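Local coordinates for protein free serine kinase (PDB 5X0F) that phosphorylates free L-serine with ADP as phosphate donor, yielding O-phospho-L-serine and AMP in the first step of cysteine biosynthesis from serine, at residues E157-S162 / G215-P220. The protein carries 1 engineered substitution. Residues are numbered along the deposited sequence; the frame is centred on the assembly and turned at random.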
loop_
_atom_site.group_PDB
_atom_site.type_symbol
_atom_site.label_atom_id
_atom_site.label_comp_id
_atom_site.label_asym_id
_atom_site.label_seq_id
_atom_site.Cartn_x
_atom_site.Cartn_y
_atom_site.Cartn_z
ATOM N N GLU A 157 -0.016 9.263 13.132
ATOM C CA GLU A 157 0.651 10.387 12.479
ATOM C C GLU A 157 1.015 10.063 11.036
ATOM O O GLU A 157 0.964 10.930 10.184
ATOM C CB GLU A 157 1.902 10.818 13.259
ATOM C CG GLU A 157 1.609 11.469 14.622
ATOM C CD GLU A 157 1.250 10.487 15.741
ATOM O OE1 GLU A 157 0.718 10.936 16.778
ATOM O OE2 GLU A 157 1.493 9.268 15.602
ATOM N N GLN A 158 1.384 8.813 10.768
ATOM C CA GLN A 158 1.639 8.374 9.387
ATOM C C GLN A 158 0.369 8.465 8.515
ATOM O O GLN A 158 0.412 8.914 7.365
ATOM C CB GLN A 158 2.252 6.961 9.379
ATOM C CG GLN A 158 3.668 6.926 9.960
ATOM C CD GLN A 158 4.249 5.532 10.162
ATOM O OE1 GLN A 158 3.542 4.588 10.513
ATOM N NE2 GLN A 158 5.551 5.406 9.967
ATOM N N LYS A 159 -0.771 8.083 9.078
ATOM C CA LYS A 159 -2.031 8.113 8.334
ATOM C C LYS A 159 -2.487 9.537 8.023
ATOM O O LYS A 159 -3.017 9.769 6.952
ATOM C CB LYS A 159 -3.115 7.322 9.074
ATOM C CG LYS A 159 -2.778 5.833 9.148
ATOM C CD LYS A 159 -3.742 5.035 10.018
ATOM C CE LYS A 159 -4.821 4.353 9.211
ATOM N NZ LYS A 159 -5.583 3.436 10.103
ATOM N N LYS A 160 -2.247 10.484 8.942
ATOM C CA LYS A 160 -2.530 11.896 8.680
ATOM C C LYS A 160 -1.674 12.422 7.537
ATOM O O LYS A 160 -2.186 13.123 6.682
ATOM C CB LYS A 160 -2.344 12.770 9.930
ATOM C CG LYS A 160 -3.334 12.472 11.054
ATOM C CD LYS A 160 -2.841 13.017 12.390
ATOM C CE LYS A 160 -3.895 12.864 13.470
ATOM N NZ LYS A 160 -3.643 13.768 14.614
ATOM N N VAL A 161 -0.392 12.042 7.498
ATOM C CA VAL A 161 0.505 12.430 6.392
ATOM C C VAL A 161 0.017 11.918 5.025
ATOM O O VAL A 161 -0.021 12.677 4.064
ATOM C CB VAL A 161 1.963 11.960 6.624
ATOM C CG1 VAL A 161 2.832 12.188 5.386
ATOM C CG2 VAL A 161 2.583 12.673 7.818
ATOM N N SER A 162 -0.333 10.636 4.939
ATOM C CA SER A 162 -0.909 10.067 3.710
ATOM C C SER A 162 -2.225 10.747 3.314
ATOM O O SER A 162 -2.525 10.892 2.124
ATOM C CB SER A 162 -1.182 8.566 3.872
ATOM O OG SER A 162 -0.016 7.857 4.239
ATOM N N GLY A 215 -7.842 -5.481 14.194
ATOM C CA GLY A 215 -8.857 -4.875 13.343
ATOM C C GLY A 215 -8.449 -3.510 12.774
ATOM O O GLY A 215 -9.310 -2.707 12.426
ATOM N N GLU A 216 -7.149 -3.235 12.692
ATOM C CA GLU A 216 -6.663 -1.933 12.187
ATOM C C GLU A 216 -6.136 -2.073 10.756
ATOM O O GLU A 216 -5.905 -3.190 10.284
ATOM C CB GLU A 216 -5.579 -1.383 13.108
ATOM C CG GLU A 216 -6.063 -1.035 14.502
ATOM C CD GLU A 216 -4.933 -0.668 15.443
ATOM O OE1 GLU A 216 -3.968 -0.014 14.997
ATOM O OE2 GLU A 216 -5.010 -1.030 16.641
ATOM N N VAL A 217 -5.941 -0.935 10.087
ATOM C CA VAL A 217 -5.390 -0.890 8.731
ATOM C C VAL A 217 -4.355 0.211 8.574
ATOM O O VAL A 217 -4.459 1.240 9.233
ATOM C CB VAL A 217 -6.492 -0.657 7.648
ATOM C CG1 VAL A 217 -7.385 -1.885 7.533
ATOM C CG2 VAL A 217 -7.351 0.578 7.961
ATOM N N TYR A 218 -3.416 0.001 7.646
ATOM C CA TYR A 218 -2.499 1.065 7.172
ATOM C C TYR A 218 -3.178 1.996 6.170
ATOM O O TYR A 218 -4.222 1.668 5.611
ATOM C CB TYR A 218 -1.268 0.449 6.484
ATOM C CG TYR A 218 -0.390 -0.439 7.370
ATOM C CD1 TYR A 218 0.403 0.109 8.392
ATOM C CD2 TYR A 218 -0.324 -1.810 7.165
ATOM C CE1 TYR A 218 1.231 -0.694 9.184
ATOM C CE2 TYR A 218 0.488 -2.619 7.957
ATOM C CZ TYR A 218 1.273 -2.060 8.955
ATOM O OH TYR A 218 2.075 -2.880 9.750
ATOM N N SER A 219 -2.549 3.137 5.891
ATOM C CA SER A 219 -2.939 3.956 4.740
ATOM C C SER A 219 -2.689 3.173 3.454
ATOM O O SER A 219 -1.974 2.164 3.489
ATOM C CB SER A 219 -2.115 5.247 4.705
ATOM O OG SER A 219 -2.472 6.056 5.779
ATOM N N PRO A 220 -3.268 3.626 2.318
ATOM C CA PRO A 220 -2.865 3.032 1.042
ATOM C C PRO A 220 -1.362 3.232 0.858
ATOM O O PRO A 220 -0.761 4.126 1.498
ATOM C CB PRO A 220 -3.669 3.841 -0.004
ATOM C CG PRO A 220 -4.815 4.421 0.758
ATOM C CD PRO A 220 -4.211 4.741 2.102
#
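K159 and S219 are the residues whose CA atoms lie nearest across the contact, 5.6 Å apart, where one turn of a helix meets an extended loop. Residues 157-162 are regularly helical, whereas 216-220 run on extended, with 218-220 in polyproline-II-like conformation, after G215, whose positive phi belongs to a Schellman motif ending the preceding helix. A helix can hold such a loop by lending one long side chain to a backbone carbonyl, and K159 does so here. With CG beside its backbone N and a bend at chi3 of 97°, the chain reaches along the loop until its ammonium NZ donates to V217 O at 2.6 Å. The C=O...N angle of 157° makes the approach nearly head-on, with NZ tilted 20° from the carbonyl plane. V217 CG2 lies beside the ammonium, 4.0 Å from NZ, and E216 OE1, 6.2 Å from NZ, may add a weak long-range attraction.

The root of the lysine packs against S219. The hydroxyl of S219 points into the helix surface, its OG 3.3 Å from K159 CA and also against K159 CG. One turn on, S162 leans over the same serine, S162 OG lying 3.4 Å from S219 CB, so that two small side chains let helix and loop come close.

The contact joins helix 155-170 of the SerK C-terminal region to the loop between helix 205-213 and strand 224-226. Backbone hydrogen bonds between Y218 and both H29 and Q31 tie that loop beside the inferred active-site position, engineered to alanine here, while the Y218 side chain packs on helix 205-213.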